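Local coordinates for protein chitinase (Paenibacillus sp. FPU-7, PDB 5GZT) that probably hydrolyses internal beta-1,4 linkages between N-acetylglucosamine units of chitin and chitodextrins, acting as an endochitinase with two family 18 catalytic regions, at residues B[494-499]-B[546-551]; B[532-537]-B[559-564]; B[539-544]-B[589-594]; B[579-584]-B[599-604]. One frame throughout, in Å; residues are numbered along the deposited sequence.

How the interactions relate
The chain reaches 494-499 in the long loop after barrel strand 478-481, then runs through barrel strand 527-532 into an antiparallel sheet inserted before barrel strand 619-623. Interaction 1 ties the first loop to 546-551, in the insertion. Within its span opens interaction 2, which pairs strand 534-538 with strand 561-563, and interaction 3, which carries 539-544 to the turn after strand 587-591; both cross interaction 1, and they also cross each other. These two join parts of the insertion. Interaction 4 opens once interactions 1 and 2 have closed, crosses interaction 3, and joins the insertion's edge strand 578-582 to the start of helix 602-614.

Interaction 1: B[494-499]-B[546-551]; sequences TSHHTA and TGLSEK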
# COMPACT_ATOMS: atom_id res chain seq x y z
N THR B 494 -12.78 -26.67 9.50
CA THR B 494 -11.85 -25.90 8.71
C THR B 494 -12.56 -24.92 7.78
O THR B 494 -13.70 -25.17 7.30
CB THR B 494 -10.92 -26.81 7.89
OG1 THR B 494 -11.70 -27.55 6.95
CG2 THR B 494 -10.15 -27.81 8.73
N SER B 495 -11.91 -23.80 7.51
CA SER B 495 -12.36 -22.91 6.48
C SER B 495 -11.24 -22.01 6.05
O SER B 495 -10.08 -22.22 6.37
CB SER B 495 -13.60 -22.10 6.96
OG SER B 495 -14.27 -21.48 5.84
N HIS B 496 -11.55 -21.03 5.23
CA HIS B 496 -10.56 -20.04 4.72
C HIS B 496 -10.43 -18.93 5.68
O HIS B 496 -11.46 -18.44 6.22
CB HIS B 496 -11.01 -19.45 3.38
CG HIS B 496 -11.27 -20.48 2.34
ND1 HIS B 496 -10.28 -21.32 1.86
CD2 HIS B 496 -12.41 -20.84 1.71
CE1 HIS B 496 -10.82 -22.19 1.02
NE2 HIS B 496 -12.11 -21.90 0.88
N HIS B 497 -9.21 -18.48 5.95
CA HIS B 497 -8.98 -17.36 6.88
C HIS B 497 -8.93 -15.98 6.23
O HIS B 497 -9.05 -14.96 6.96
CB HIS B 497 -7.74 -17.63 7.78
CG HIS B 497 -6.48 -16.92 7.41
ND1 HIS B 497 -5.44 -17.52 6.72
CD2 HIS B 497 -6.01 -15.72 7.80
CE1 HIS B 497 -4.43 -16.68 6.62
NE2 HIS B 497 -4.75 -15.59 7.30
N THR B 498 -8.70 -15.92 4.92
CA THR B 498 -8.48 -14.65 4.28
C THR B 498 -9.03 -14.67 2.83
O THR B 498 -8.55 -14.01 1.95
CB THR B 498 -7.04 -14.15 4.40
OG1 THR B 498 -6.95 -12.74 4.00
CG2 THR B 498 -6.06 -14.99 3.57
N ALA B 499 -10.13 -15.39 2.65
CA ALA B 499 -10.69 -15.51 1.29
C ALA B 499 -11.33 -14.26 0.74
O ALA B 499 -11.87 -13.46 1.52
CB ALA B 499 -11.70 -16.62 1.28
N THR B 546 -11.34 -32.77 0.63
CA THR B 546 -10.11 -32.07 0.48
C THR B 546 -9.66 -31.49 1.74
O THR B 546 -8.77 -30.63 1.77
CB THR B 546 -10.33 -30.89 -0.44
OG1 THR B 546 -11.40 -30.10 0.07
CG2 THR B 546 -10.74 -31.31 -1.84
N GLY B 547 -10.33 -31.87 2.85
CA GLY B 547 -10.03 -31.22 4.10
C GLY B 547 -10.76 -29.95 4.44
O GLY B 547 -10.70 -29.48 5.58
N LEU B 548 -11.30 -29.31 3.44
CA LEU B 548 -11.99 -28.08 3.58
C LEU B 548 -13.45 -28.29 4.12
O LEU B 548 -14.19 -29.18 3.69
CB LEU B 548 -12.07 -27.39 2.23
CG LEU B 548 -12.82 -26.07 2.16
CD1 LEU B 548 -12.12 -25.01 3.00
CD2 LEU B 548 -13.03 -25.61 0.72
N SER B 549 -13.86 -27.45 5.06
CA SER B 549 -15.20 -27.65 5.71
C SER B 549 -15.28 -29.04 6.35
O SER B 549 -16.21 -29.76 6.12
CB SER B 549 -16.34 -27.41 4.73
OG SER B 549 -16.21 -26.09 4.17
N GLU B 550 -14.20 -29.53 6.98
CA GLU B 550 -14.26 -30.80 7.63
C GLU B 550 -13.95 -30.54 9.11
O GLU B 550 -13.27 -29.54 9.50
CB GLU B 550 -13.22 -31.82 7.07
CG GLU B 550 -13.36 -32.11 5.55
CD GLU B 550 -14.59 -32.90 5.23
OE1 GLU B 550 -15.22 -33.46 6.18
OE2 GLU B 550 -15.01 -32.91 4.07
N LYS B 551 -14.37 -31.49 9.93
CA LYS B 551 -14.24 -31.32 11.39
C LYS B 551 -12.79 -31.50 11.78
O LYS B 551 -12.10 -32.31 11.21
CB LYS B 551 -15.16 -32.34 12.13
CG LYS B 551 -16.65 -32.05 11.99
CD LYS B 551 -17.54 -33.14 12.60
CE LYS B 551 -19.04 -32.78 12.50
NZ LYS B 551 -19.73 -33.62 11.44
O HOH W 1 -15.37 -23.28 4.27
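Thr494 plugs into the turn made by Gly547, Leu548, Ser549 and Glu550. Its CB lies 3.5 Å from Gly547 O. From there OG1 is placed between the backbone N and the carbonyl carbon (chi1 64°), which carries it into the turn, where it donates to Gly547 O at 2.6 Å, in the carbonyl plane and on a lone pair. The same hydroxyl oxygen, Thr494 OG1, accepts from Glu550 N at 3.2 Å, almost straight at 171°. CG2, the other branch, ends 3.6 Å from Glu550 O. Threonine suits this place because one hydroxyl can donate one hydrogen bond and accept another, while the methyl packs near Glu550 O. The backbone adds a further clasp: Thr494 N donates to Glu550 O at 2.9 Å, and Ser549 N returns a weak bond to Thr494 O.

Gly547 has a positive phi (87°), at which a CB would be jammed against the carbonyl O of Thr546, so glycine suits the place. Further along, Leu548 extends CD1 over one face of the His496 imidazole, 4.0 Å from its centroid, in a CH-pi contact; the two side chains cross at about a right angle. The polar end of His496 is engaged as well, since NE2 bonds Asp582. At the more open side, one water joins Ser495 OG to Ser549 OG.

The contact thus pins two irregular loops together beside the inserted antiparallel sheet: Thr494 rests on Trp538 of strand 534-538 and Phe596 of strand 596-598, while His496 lies against Ala587 and Leu548 against Tyr589, both of strand 587-591.

Interaction 2: B[532-537]-B[559-564]; sequences AFYSRV and PGTIVY
The guanidinium of Arg536 carries the CG2 methyl of Thr561 on one face, 3.3 Å above the plane and over its centre. At the edge, in the plane, a water accepts a hydrogen bond from Arg536 NH1, and NE makes a salt bridge with Asp485, in the loop after barrel strand 478-481. A bend at chi2 (-84°) folds the arginine back so that it runs alongside Thr561. The same methyl comes up obliquely to the Tyr534 ring, 3.7 Å from CD2, so this small group touches both flat ones; a beta-branched threonine supplies it without a long chain.

Across the sheet, Ser535 grips the carbonyl of Ile562 twice: its N donates to Ile562 O at 3.0 Å, and its OG donates to the same oxygen at 2.8 Å, in the carbonyl plane and on a lone pair. The hydroxyl sits between the backbone N and the carbonyl carbon (chi1 58°), which lets a short serine reach across. Val537 CG2 meets Ile562 CD1 at 3.6 Å, an aliphatic pair, with Ile562 also against Ile597 of strand 596-598. Further along, Val537 N donates to Gly560 O at 2.9 Å, and a second water links that oxygen to Val537 O.

Tyr564 N donates to Phe533 O at 2.7 Å just where Val563, the N-cap residue, leads into helix 564-570. The short, weakly bonded strand 561-563 is one edge of the antiparallel sheet inserted between the seventh and eighth strands of the TIM barrel, the insertion domain known from many family 18 chitinases.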
# COMPACT_ATOMS: atom_id res chain seq x y z
N ALA B 532 -2.94 -11.55 3.82
CA ALA B 532 -1.99 -12.12 4.77
C ALA B 532 -0.86 -12.89 4.11
O ALA B 532 -1.11 -13.67 3.16
CB ALA B 532 -2.73 -13.02 5.72
N PHE B 533 0.36 -12.80 4.65
CA PHE B 533 1.51 -13.51 4.17
C PHE B 533 1.80 -14.65 5.09
O PHE B 533 2.99 -15.13 5.24
CB PHE B 533 2.73 -12.61 3.99
CG PHE B 533 2.61 -11.57 2.88
CD1 PHE B 533 1.48 -11.33 2.14
CD2 PHE B 533 3.76 -10.80 2.57
CE1 PHE B 533 1.44 -10.40 1.14
CE2 PHE B 533 3.72 -9.85 1.57
CZ PHE B 533 2.55 -9.60 0.90
N TYR B 534 0.71 -15.18 5.68
CA TYR B 534 0.78 -16.31 6.57
C TYR B 534 -0.51 -17.11 6.48
O TYR B 534 -1.51 -16.66 5.85
CB TYR B 534 1.11 -15.84 8.01
CG TYR B 534 -0.06 -15.10 8.62
CD1 TYR B 534 -0.27 -13.77 8.37
CD2 TYR B 534 -1.03 -15.79 9.34
CE1 TYR B 534 -1.44 -13.11 8.84
CE2 TYR B 534 -2.16 -15.13 9.84
CZ TYR B 534 -2.36 -13.79 9.57
OH TYR B 534 -3.49 -13.19 10.03
N SER B 535 -0.47 -18.33 6.98
CA SER B 535 -1.57 -19.22 6.95
C SER B 535 -2.17 -19.43 8.36
O SER B 535 -1.48 -19.19 9.37
CB SER B 535 -1.10 -20.58 6.50
OG SER B 535 -0.08 -21.08 7.34
N ARG B 536 -3.38 -19.96 8.38
CA ARG B 536 -4.02 -20.51 9.60
C ARG B 536 -4.10 -21.99 9.38
O ARG B 536 -4.43 -22.43 8.24
CB ARG B 536 -5.42 -19.93 9.85
CG ARG B 536 -5.35 -18.51 10.33
CD ARG B 536 -5.11 -18.53 11.88
NE ARG B 536 -4.73 -17.21 12.38
CZ ARG B 536 -4.19 -17.01 13.56
NH1 ARG B 536 -4.08 -17.99 14.43
NH2 ARG B 536 -3.79 -15.83 13.87
N VAL B 537 -3.79 -22.75 10.44
CA VAL B 537 -3.58 -24.16 10.43
C VAL B 537 -4.58 -24.83 11.34
O VAL B 537 -4.87 -24.28 12.43
CB VAL B 537 -2.14 -24.48 10.93
CG1 VAL B 537 -1.85 -25.93 10.89
CG2 VAL B 537 -1.09 -23.81 10.05
N PRO B 559 0.89 -25.34 15.47
CA PRO B 559 1.59 -24.05 15.39
C PRO B 559 0.68 -22.86 15.32
O PRO B 559 1.12 -21.69 15.52
CB PRO B 559 2.39 -24.17 14.07
CG PRO B 559 1.65 -25.20 13.23
CD PRO B 559 1.14 -26.18 14.28
N GLY B 560 -0.57 -23.11 14.94
CA GLY B 560 -1.53 -21.99 14.71
C GLY B 560 -1.44 -21.33 13.33
O GLY B 560 -2.48 -21.25 12.59
N THR B 561 -0.26 -20.74 13.06
CA THR B 561 0.08 -20.02 11.85
C THR B 561 1.42 -20.53 11.33
O THR B 561 2.25 -20.92 12.10
CB THR B 561 0.17 -18.49 11.98
OG1 THR B 561 1.19 -18.17 12.90
CG2 THR B 561 -1.17 -17.82 12.43
N ILE B 562 1.56 -20.58 10.01
CA ILE B 562 2.84 -20.84 9.35
C ILE B 562 3.05 -19.76 8.31
O ILE B 562 2.20 -19.54 7.47
CB ILE B 562 2.82 -22.23 8.69
CG1 ILE B 562 2.60 -23.31 9.69
CG2 ILE B 562 4.15 -22.49 7.97
CD1 ILE B 562 2.30 -24.70 9.13
N VAL B 563 4.18 -19.06 8.32
CA VAL B 563 4.42 -17.91 7.47
C VAL B 563 4.63 -18.40 6.03
O VAL B 563 5.00 -19.58 5.77
CB VAL B 563 5.58 -17.05 7.98
CG1 VAL B 563 5.39 -16.67 9.48
CG2 VAL B 563 6.93 -17.75 7.79
N TYR B 564 4.23 -17.57 5.06
CA TYR B 564 4.26 -18.00 3.64
C TYR B 564 5.66 -18.52 3.19
O TYR B 564 5.73 -19.45 2.44
CB TYR B 564 3.90 -16.82 2.77
CG TYR B 564 3.70 -17.12 1.29
CD1 TYR B 564 2.66 -17.96 0.85
CD2 TYR B 564 4.62 -16.65 0.34
CE1 TYR B 564 2.51 -18.24 -0.51
CE2 TYR B 564 4.44 -16.89 -1.00
CZ TYR B 564 3.39 -17.67 -1.46
OH TYR B 564 3.19 -17.92 -2.80
O HOH W 2 -4.51 -20.65 15.35
O HOH W 3 -5.46 -21.62 13.39

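Interaction 3: B[539-544]-B[589-594]; sequences QNVENK and YLFNGS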
# COMPACT_ATOMS: atom_id res chain seq x y z
N GLN B 539 -4.96 -28.87 12.92
CA GLN B 539 -4.48 -30.26 13.02
C GLN B 539 -5.60 -31.19 13.34
O GLN B 539 -6.72 -30.77 13.68
CB GLN B 539 -3.35 -30.33 14.08
CG GLN B 539 -2.09 -29.64 13.61
CD GLN B 539 -0.91 -29.81 14.54
OE1 GLN B 539 -1.07 -30.05 15.76
NE2 GLN B 539 0.28 -29.62 13.99
N ASN B 540 -5.33 -32.47 13.18
CA ASN B 540 -6.32 -33.52 13.42
C ASN B 540 -7.65 -33.27 12.73
O ASN B 540 -8.73 -33.46 13.34
CB ASN B 540 -6.54 -33.73 14.96
CG ASN B 540 -5.25 -34.15 15.65
OD1 ASN B 540 -4.61 -35.08 15.23
ND2 ASN B 540 -4.78 -33.37 16.55
N VAL B 541 -7.58 -33.04 11.42
CA VAL B 541 -8.76 -32.81 10.58
C VAL B 541 -9.15 -34.14 10.02
O VAL B 541 -8.28 -34.91 9.63
CB VAL B 541 -8.40 -31.80 9.46
CG1 VAL B 541 -9.51 -31.58 8.45
CG2 VAL B 541 -7.95 -30.49 10.10
N GLU B 542 -10.44 -34.45 9.97
CA GLU B 542 -10.86 -35.71 9.43
C GLU B 542 -10.42 -35.77 7.96
O GLU B 542 -10.50 -34.80 7.21
CB GLU B 542 -12.41 -35.88 9.48
CG GLU B 542 -12.91 -35.99 10.94
CD GLU B 542 -14.42 -36.01 11.12
OE1 GLU B 542 -15.27 -35.83 10.17
OE2 GLU B 542 -14.71 -36.19 12.30
N ASN B 543 -10.05 -36.97 7.57
CA ASN B 543 -9.48 -37.23 6.31
C ASN B 543 -10.57 -37.58 5.35
O ASN B 543 -10.73 -38.69 4.97
CB ASN B 543 -8.45 -38.37 6.43
CG ASN B 543 -7.71 -38.54 5.16
OD1 ASN B 543 -7.88 -37.77 4.26
ND2 ASN B 543 -6.91 -39.56 5.07
N LYS B 544 -11.23 -36.55 4.91
CA LYS B 544 -12.37 -36.57 4.07
C LYS B 544 -12.27 -35.42 3.08
O LYS B 544 -11.89 -34.32 3.45
CB LYS B 544 -13.67 -36.35 4.90
CG LYS B 544 -13.92 -37.46 5.94
CD LYS B 544 -15.11 -37.17 6.83
CE LYS B 544 -15.31 -38.39 7.80
NZ LYS B 544 -16.32 -38.03 8.82
N TYR B 589 -5.59 -23.73 -0.43
CA TYR B 589 -5.34 -24.37 0.83
C TYR B 589 -4.56 -25.64 0.56
O TYR B 589 -4.47 -26.07 -0.64
CB TYR B 589 -6.65 -24.67 1.54
CG TYR B 589 -7.63 -25.49 0.79
CD1 TYR B 589 -8.43 -24.95 -0.15
CD2 TYR B 589 -7.83 -26.83 1.08
CE1 TYR B 589 -9.36 -25.71 -0.86
CE2 TYR B 589 -8.80 -27.57 0.42
CZ TYR B 589 -9.59 -26.99 -0.52
OH TYR B 589 -10.58 -27.67 -1.19
N LEU B 590 -3.89 -26.12 1.60
CA LEU B 590 -3.19 -27.41 1.54
C LEU B 590 -3.83 -28.43 2.43
O LEU B 590 -4.37 -28.08 3.53
CB LEU B 590 -1.80 -27.22 2.04
CG LEU B 590 -1.04 -26.04 1.39
CD1 LEU B 590 0.38 -26.05 1.97
CD2 LEU B 590 -0.96 -26.25 -0.12
N PHE B 591 -3.68 -29.71 2.08
CA PHE B 591 -4.12 -30.77 3.01
C PHE B 591 -3.26 -31.97 2.79
O PHE B 591 -2.91 -32.29 1.64
CB PHE B 591 -5.60 -31.12 2.75
CG PHE B 591 -6.23 -32.05 3.75
CD1 PHE B 591 -6.22 -31.73 5.08
CD2 PHE B 591 -6.97 -33.13 3.33
CE1 PHE B 591 -6.84 -32.59 6.05
CE2 PHE B 591 -7.58 -34.01 4.25
CZ PHE B 591 -7.52 -33.72 5.63
N ASN B 592 -2.84 -32.61 3.88
CA ASN B 592 -2.08 -33.84 3.82
C ASN B 592 -2.81 -35.06 4.36
O ASN B 592 -2.19 -36.11 4.55
CB ASN B 592 -0.73 -33.70 4.52
CG ASN B 592 -0.85 -33.71 6.02
OD1 ASN B 592 -1.94 -33.47 6.59
ND2 ASN B 592 0.26 -33.96 6.69
N GLY B 593 -4.11 -34.96 4.58
CA GLY B 593 -4.84 -36.02 5.23
C GLY B 593 -5.07 -35.78 6.75
O GLY B 593 -5.86 -36.47 7.34
N SER B 594 -4.45 -34.76 7.36
CA SER B 594 -4.64 -34.57 8.76
C SER B 594 -4.44 -33.12 9.14
O SER B 594 -5.16 -32.56 10.03
CB SER B 594 -3.68 -35.54 9.51
OG SER B 594 -3.59 -35.07 10.81
O HOH W 4 -2.67 -33.00 12.01
O HOH W 5 -4.65 -37.13 12.54
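Val541 and Ser594 supply the one direct hydrogen bond between these segments: Val541 N donates to Ser594 O at 2.8 Å, nearly straight (165°), in the carbonyl plane and on a lone pair. Water completes the polar part. One molecule accepts from Asn540 N and sits 2.6 Å from Ser594 OG, while another lies between Ser594 OG and, weakly, Asn540 OD1. Asn540 takes a left-handed backbone conformation that asparagine tolerates well, and its ND2 is tied to Ser554.

The apolar part centres on Phe591. With chi1 at -172°, the phenyl group swings away from Phe591 N and towards 539-544, where CE1 meets Val541 CG1 at 3.7 Å. Glu542 O comes obliquely to the ring, 3.5 Å from Phe591 CZ, while Gly593 N sits over one face of the ring. Asn543 packs on the turn: its CB is 3.3 Å from Gly593 O, its OD1 is near Phe591 CE2, and its amide stands steeply to the phenyl plane. The slim, side-chain-free Gly593 suits this close passage.

Turns within each segment shape the surfaces that meet. Asn592 OD1 accepts from Ser594 N at 2.9 Å, an Asx turn that brings the chain round after strand 587-591. Asn543 is the centre of an inverse gamma turn, and at either end of it Lys544 NZ and Glu542 OE1 form a salt bridge of 2.8 Å.

One direct backbone bond, bridging waters and an apolar contact between Val541 and Phe591 join the segments, a chemistry consistent with a partly solvated junction of loop and turn.

Interaction 4: B[579-584]-B[599-604]; sequences RYWDDT and YEDTAS. With FMT (formic acid), chain H.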
# COMPACT_ATOMS: atom_id res chain seq x y z
N ARG B 579 -1.83 -29.18 -2.85
CA ARG B 579 -2.37 -27.83 -3.11
C ARG B 579 -3.75 -27.97 -3.74
O ARG B 579 -3.92 -28.71 -4.70
CB ARG B 579 -1.45 -27.00 -4.04
CG ARG B 579 -2.10 -25.61 -4.21
CD ARG B 579 -1.17 -24.61 -4.86
NE ARG B 579 -0.68 -25.04 -6.14
CZ ARG B 579 -1.13 -24.64 -7.33
NH1 ARG B 579 -2.25 -23.90 -7.49
NH2 ARG B 579 -0.50 -25.08 -8.43
N TYR B 580 -4.76 -27.31 -3.16
CA TYR B 580 -6.13 -27.28 -3.68
C TYR B 580 -6.55 -25.83 -3.87
O TYR B 580 -5.93 -24.94 -3.34
CB TYR B 580 -7.06 -27.92 -2.64
CG TYR B 580 -6.97 -29.43 -2.54
CD1 TYR B 580 -7.23 -30.22 -3.62
CD2 TYR B 580 -6.63 -30.06 -1.36
CE1 TYR B 580 -7.19 -31.62 -3.52
CE2 TYR B 580 -6.64 -31.45 -1.27
CZ TYR B 580 -6.91 -32.19 -2.33
OH TYR B 580 -6.86 -33.55 -2.25
N TRP B 581 -7.60 -25.57 -4.64
CA TRP B 581 -8.10 -24.25 -4.85
C TRP B 581 -9.61 -24.31 -4.67
O TRP B 581 -10.28 -25.22 -5.15
CB TRP B 581 -7.82 -23.92 -6.30
CG TRP B 581 -8.37 -22.58 -6.78
CD1 TRP B 581 -9.38 -22.38 -7.70
CD2 TRP B 581 -7.90 -21.28 -6.42
NE1 TRP B 581 -9.55 -21.07 -7.88
CE2 TRP B 581 -8.67 -20.36 -7.15
CE3 TRP B 581 -6.95 -20.80 -5.50
CZ2 TRP B 581 -8.47 -18.95 -7.09
CZ3 TRP B 581 -6.71 -19.38 -5.46
CH2 TRP B 581 -7.54 -18.49 -6.21
N ASP B 582 -10.14 -23.30 -4.02
CA ASP B 582 -11.59 -23.14 -3.91
C ASP B 582 -11.97 -22.08 -4.93
O ASP B 582 -11.67 -20.92 -4.81
CB ASP B 582 -11.97 -22.69 -2.51
CG ASP B 582 -13.53 -22.55 -2.32
OD1 ASP B 582 -14.27 -22.19 -3.26
OD2 ASP B 582 -13.99 -22.62 -1.18
N ASP B 583 -12.61 -22.52 -5.98
CA ASP B 583 -12.91 -21.64 -7.08
C ASP B 583 -14.14 -20.75 -6.89
O ASP B 583 -14.40 -19.96 -7.76
CB ASP B 583 -13.14 -22.39 -8.40
CG ASP B 583 -12.82 -21.47 -9.62
OD1 ASP B 583 -11.85 -20.58 -9.66
OD2 ASP B 583 -13.54 -21.69 -10.54
N THR B 584 -14.83 -20.85 -5.78
CA THR B 584 -15.89 -19.86 -5.44
C THR B 584 -15.27 -18.84 -4.48
O THR B 584 -15.33 -17.59 -4.74
CB THR B 584 -17.01 -20.60 -4.77
OG1 THR B 584 -17.49 -21.61 -5.65
CG2 THR B 584 -18.13 -19.66 -4.40
N TYR B 599 -4.33 -20.34 3.33
CA TYR B 599 -3.31 -19.37 3.06
C TYR B 599 -3.67 -18.46 1.87
O TYR B 599 -4.80 -18.53 1.34
CB TYR B 599 -1.91 -20.08 2.90
CG TYR B 599 -1.66 -20.82 1.59
CD1 TYR B 599 -2.22 -22.08 1.37
CD2 TYR B 599 -0.78 -20.34 0.61
CE1 TYR B 599 -2.04 -22.79 0.22
CE2 TYR B 599 -0.53 -21.10 -0.52
CZ TYR B 599 -1.18 -22.32 -0.70
OH TYR B 599 -1.00 -23.06 -1.81
N GLU B 600 -2.76 -17.57 1.55
CA GLU B 600 -2.88 -16.53 0.57
C GLU B 600 -1.64 -16.80 -0.37
O GLU B 600 -0.54 -16.98 0.12
CB GLU B 600 -2.58 -15.24 1.23
CG GLU B 600 -2.75 -14.03 0.36
CD GLU B 600 -4.20 -13.45 0.41
OE1 GLU B 600 -5.07 -13.97 -0.29
OE2 GLU B 600 -4.46 -12.46 1.14
N ASP B 601 -1.85 -16.79 -1.68
CA ASP B 601 -0.77 -17.09 -2.66
C ASP B 601 -0.92 -16.10 -3.82
O ASP B 601 -1.61 -15.06 -3.69
CB ASP B 601 -0.82 -18.57 -3.07
CG ASP B 601 -1.92 -18.92 -4.07
OD1 ASP B 601 -2.81 -18.05 -4.32
OD2 ASP B 601 -1.95 -20.13 -4.53
N THR B 602 -0.28 -16.43 -4.94
CA THR B 602 -0.21 -15.59 -6.03
C THR B 602 -1.58 -15.42 -6.64
O THR B 602 -1.90 -14.32 -7.19
CB THR B 602 0.80 -16.10 -7.04
OG1 THR B 602 0.56 -17.44 -7.32
CG2 THR B 602 2.20 -15.99 -6.50
N ALA B 603 -2.31 -16.50 -6.71
CA ALA B 603 -3.65 -16.45 -7.31
C ALA B 603 -4.69 -15.67 -6.45
O ALA B 603 -5.45 -14.86 -6.99
CB ALA B 603 -4.16 -17.87 -7.60
N SER B 604 -4.73 -15.91 -5.14
CA SER B 604 -5.65 -15.23 -4.25
C SER B 604 -5.28 -13.74 -4.21
O SER B 604 -6.22 -12.91 -4.21
CB SER B 604 -5.76 -15.86 -2.84
OG SER B 604 -4.61 -15.63 -2.07
C FMT H . -4.39 -22.51 -5.86
O1 FMT H . -4.24 -23.69 -5.37
O2 FMT H . -3.61 -21.36 -5.85
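Strand 578-582 and the start of helix 602-614 stay well apart as backbones, the nearest CA atoms, those of Trp581 and Ala603, being 9.3 Å from each other. Side chains span the interval. The six-membered part of the Trp581 indole reaches Ala603 CB, 3.7 Å from CZ3; the small methyl lets the broad ring come in beside the helix. Trp581 NE1 is bonded at 2.9 Å, in the ring plane, to Asp583 OD1, which helps to fix the indole's rotation.

The helix itself begins with a capping box: Asp601 OD1 accepts from Ser604 N at 3.0 Å, and Ser604 OG accepts from Asp601 N. Strand 578-582 is one of the two outermost strands of the inserted sheet, and here it faces the immunoglobulin-like region, with Trp581 touching Leu744.

A formic acid molecule, probably from the crystallisation liquor, lies between Arg579 and Asp601. Arg579 NH1 donates to its O1 at 2.9 Å, and that nitrogen also bonds Leu683 O. On the helix side Asp601 OD2 lies just 2.5 Å from O2 of the formic acid; probably one acid group holds a proton and donates it. Tyr599 OH packs 3.4 Å from Arg579 CD, its ring nearly perpendicular to the guanidinium.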